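Local coordinates for protein CaaX farnesyltransferase beta subunit Ram1 (PDB 4L9P) that probably transfers, with its alpha-subunit partner and a zinc ion, a farnesyl group from farnesyl diphosphate to the cysteine of C-terminal CaaX sequences, at residues L342-A347 and G358-L363. Residues are numbered along the deposited sequence; the frame is centred on the assembly and turned at random.
Sequences LPWLSA and GRTNKL. With FII ([(3,7,11-trimethyl-dodeca-2,6,10-trienyloxycarbamoyl)-methyl]-phosphonic acid), chain Q.
W344 reaches from helix 338-346 to the loop carrying T360 and G358, and meets it loosely. With CG anti to the backbone N (chi1 174°), the indole extends far enough for CZ2 to lie 4.0 Å from G358 O, while NE1 stays 3.9 Å from T360 OG1. One water bridges them: lying in the ring plane at its edge, it accepts the indole N-H (NE1 to water 3.1 Å) and the backbone N-H of T360. Tryptophan suits this place, offering a broad apolar ring with one donor at its edge. T360 turns its hydroxyl to E299.

The far side of the loop is gripped much more closely. A type II turn, closed by K362 N to R359 O, joins two residues whose side chains both reach the ligand. R359 NE donates almost straight to phosphonate O49 of FII (2.8 Å, 167°) and K362 NZ holds phosphonate O50 at 2.7 Å, while R359 NH2 bends (134°) to the neighbouring amide carbonyl O44. K362 CD lies 3.3 Å above the guanidinium plane, offset toward its rim; R359 NH1 pairs with E309. Long cationic chains suit an anion, and their charges probably stabilise it. The phosphonate probably marks where the substrate diphosphate sits in the alpha-alpha toroid of protein prenyltransferases, near the zinc site.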
loop_
_atom_site.group_PDB
_atom_site.type_symbol
_atom_site.label_atom_id
_atom_site.label_comp_id
_atom_site.label_asym_id
_atom_site.label_seq_id
_atom_site.Cartn_x
_atom_site.Cartn_y
_atom_site.Cartn_z
ATOM N N LEU B 342 9.876 -12.023 3.497
ATOM C CA LEU B 342 9.755 -12.076 4.974
ATOM C C LEU B 342 10.688 -11.090 5.724
ATOM O O LEU B 342 10.223 -10.337 6.560
ATOM C CB LEU B 342 9.987 -13.513 5.469
ATOM C CG LEU B 342 8.927 -14.309 6.040
ATOM C CD1 LEU B 342 9.703 -15.542 6.656
ATOM C CD2 LEU B 342 8.161 -13.630 7.117
ATOM N N PRO B 343 11.994 -11.049 5.397
ATOM C CA PRO B 343 12.835 -10.113 6.142
ATOM C C PRO B 343 12.463 -8.677 5.810
ATOM O O PRO B 343 12.580 -7.860 6.727
ATOM C CB PRO B 343 14.277 -10.441 5.694
ATOM C CG PRO B 343 14.140 -11.300 4.404
ATOM C CD PRO B 343 12.784 -12.007 4.594
ATOM N N TRP B 344 12.047 -8.374 4.559
ATOM C CA TRP B 344 11.687 -6.967 4.296
ATOM C C TRP B 344 10.434 -6.571 5.105
ATOM O O TRP B 344 10.338 -5.452 5.642
ATOM C CB TRP B 344 11.412 -6.853 2.790
ATOM C CG TRP B 344 10.901 -5.483 2.409
ATOM C CD1 TRP B 344 11.654 -4.360 2.106
ATOM C CD2 TRP B 344 9.536 -5.112 2.280
ATOM N NE1 TRP B 344 10.796 -3.301 1.798
ATOM C CE2 TRP B 344 9.493 -3.725 1.914
ATOM C CE3 TRP B 344 8.336 -5.812 2.488
ATOM C CZ2 TRP B 344 8.291 -3.057 1.643
ATOM C CZ3 TRP B 344 7.135 -5.142 2.226
ATOM C CH2 TRP B 344 7.119 -3.752 1.855
ATOM N N LEU B 345 9.469 -7.493 5.202
ATOM C CA LEU B 345 8.264 -7.211 6.007
ATOM C C LEU B 345 8.644 -7.064 7.479
ATOM O O LEU B 345 8.217 -6.093 8.138
ATOM C CB LEU B 345 7.268 -8.347 5.810
ATOM C CG LEU B 345 5.860 -8.016 6.211
ATOM C CD1 LEU B 345 5.249 -6.940 5.229
ATOM C CD2 LEU B 345 4.989 -9.287 6.127
ATOM N N SER B 346 9.515 -7.958 7.974
ATOM C CA SER B 346 9.971 -7.832 9.353
ATOM C C SER B 346 10.680 -6.496 9.596
ATOM O O SER B 346 10.451 -5.829 10.642
ATOM C CB SER B 346 10.884 -9.040 9.607
ATOM O OG SER B 346 11.593 -8.881 10.844
ATOM N N ALA B 347 11.474 -6.057 8.612
ATOM C CA ALA B 347 12.235 -4.824 8.773
ATOM C C ALA B 347 11.363 -3.554 8.738
ATOM O O ALA B 347 11.881 -2.465 8.967
ATOM C CB ALA B 347 13.290 -4.717 7.618
ATOM N N GLY B 358 6.475 2.370 5.892
ATOM C CA GLY B 358 6.012 1.797 4.604
ATOM C C GLY B 358 7.093 1.345 3.673
ATOM O O GLY B 358 6.878 0.528 2.809
ATOM N N ARG B 359 8.262 1.936 3.823
ATOM C CA ARG B 359 9.396 1.611 2.922
ATOM C C ARG B 359 10.700 1.938 3.599
ATOM O O ARG B 359 10.753 2.662 4.620
ATOM C CB ARG B 359 9.268 2.330 1.548
ATOM C CG ARG B 359 8.840 3.779 1.677
ATOM C CD ARG B 359 8.838 4.431 0.230
ATOM N NE ARG B 359 8.063 5.655 0.258
ATOM C CZ ARG B 359 8.346 6.717 -0.518
ATOM N NH1 ARG B 359 9.299 6.637 -1.477
ATOM N NH2 ARG B 359 7.612 7.805 -0.384
ATOM N N THR B 360 11.743 1.302 3.072
ATOM C CA THR B 360 13.054 1.395 3.697
ATOM C C THR B 360 13.502 2.845 3.868
ATOM O O THR B 360 13.430 3.662 2.942
ATOM C CB THR B 360 14.077 0.644 2.833
ATOM O OG1 THR B 360 13.594 -0.712 2.741
ATOM C CG2 THR B 360 15.516 0.692 3.417
ATOM N N ASN B 361 14.018 3.130 5.081
ATOM C CA ASN B 361 14.545 4.456 5.413
ATOM C C ASN B 361 13.509 5.590 5.416
ATOM O O ASN B 361 13.876 6.760 5.375
ATOM C CB ASN B 361 15.766 4.799 4.552
ATOM C CG ASN B 361 17.059 4.278 5.161
ATOM O OD1 ASN B 361 17.242 4.358 6.395
ATOM N ND2 ASN B 361 17.975 3.808 4.338
ATOM N N LYS B 362 12.213 5.229 5.557
ATOM C CA LYS B 362 11.209 6.260 5.821
ATOM C C LYS B 362 10.620 6.048 7.221
ATOM O O LYS B 362 11.202 5.262 8.004
ATOM C CB LYS B 362 10.150 6.318 4.699
ATOM C CG LYS B 362 10.800 6.748 3.351
ATOM C CD LYS B 362 9.846 7.472 2.471
ATOM C CE LYS B 362 9.699 8.904 2.946
ATOM N NZ LYS B 362 8.539 9.622 2.328
ATOM N N LEU B 363 9.563 6.758 7.558
ATOM C CA LEU B 363 9.182 6.851 8.984
ATOM C C LEU B 363 8.000 5.950 9.289
ATOM O O LEU B 363 7.149 5.653 8.444
ATOM C CB LEU B 363 8.753 8.290 9.278
ATOM C CG LEU B 363 9.814 9.375 9.015
ATOM C CD1 LEU B 363 9.219 10.758 9.275
ATOM C CD2 LEU B 363 11.045 9.143 9.878
HETATM C C1 FII Q . -6.699 -0.197 -1.223
HETATM C C2 FII Q . -5.812 1.009 -1.377
HETATM C C6 FII Q . -6.372 2.110 -2.175
HETATM C C10 FII Q . -4.376 0.852 -1.086
HETATM C C11 FII Q . -3.342 1.959 -1.284
HETATM C C12 FII Q . -3.080 2.601 0.110
HETATM C C15 FII Q . -1.793 3.404 0.280
HETATM C C18 FII Q . -1.491 4.055 1.624
HETATM C C22 FII Q . -1.152 3.867 -0.989
HETATM C C23 FII Q . 0.291 4.322 -0.835
HETATM C C24 FII Q . 0.788 5.005 -2.052
HETATM C C27 FII Q . 2.002 5.821 -1.739
HETATM C C30 FII Q . 3.323 5.086 -1.880
HETATM C C34 FII Q . 1.855 7.273 -1.997
HETATM C C35 FII Q . 3.036 8.222 -2.014
HETATM O O36 FII Q . 2.965 9.139 -0.937
HETATM N N42 FII Q . 2.870 8.586 0.311
HETATM C C43 FII Q . 4.097 8.586 0.990
HETATM O O44 FII Q . 5.173 8.984 0.519
HETATM C C45 FII Q . 3.985 8.053 2.412
HETATM P P46 FII Q . 5.508 7.149 3.005
HETATM O O49 FII Q . 5.881 6.219 1.913
HETATM O O50 FII Q . 6.540 8.171 3.370
HETATM O O51 FII Q . 4.969 6.414 4.250
HETATM O O HOH W 1 11.147 -0.476 0.679
#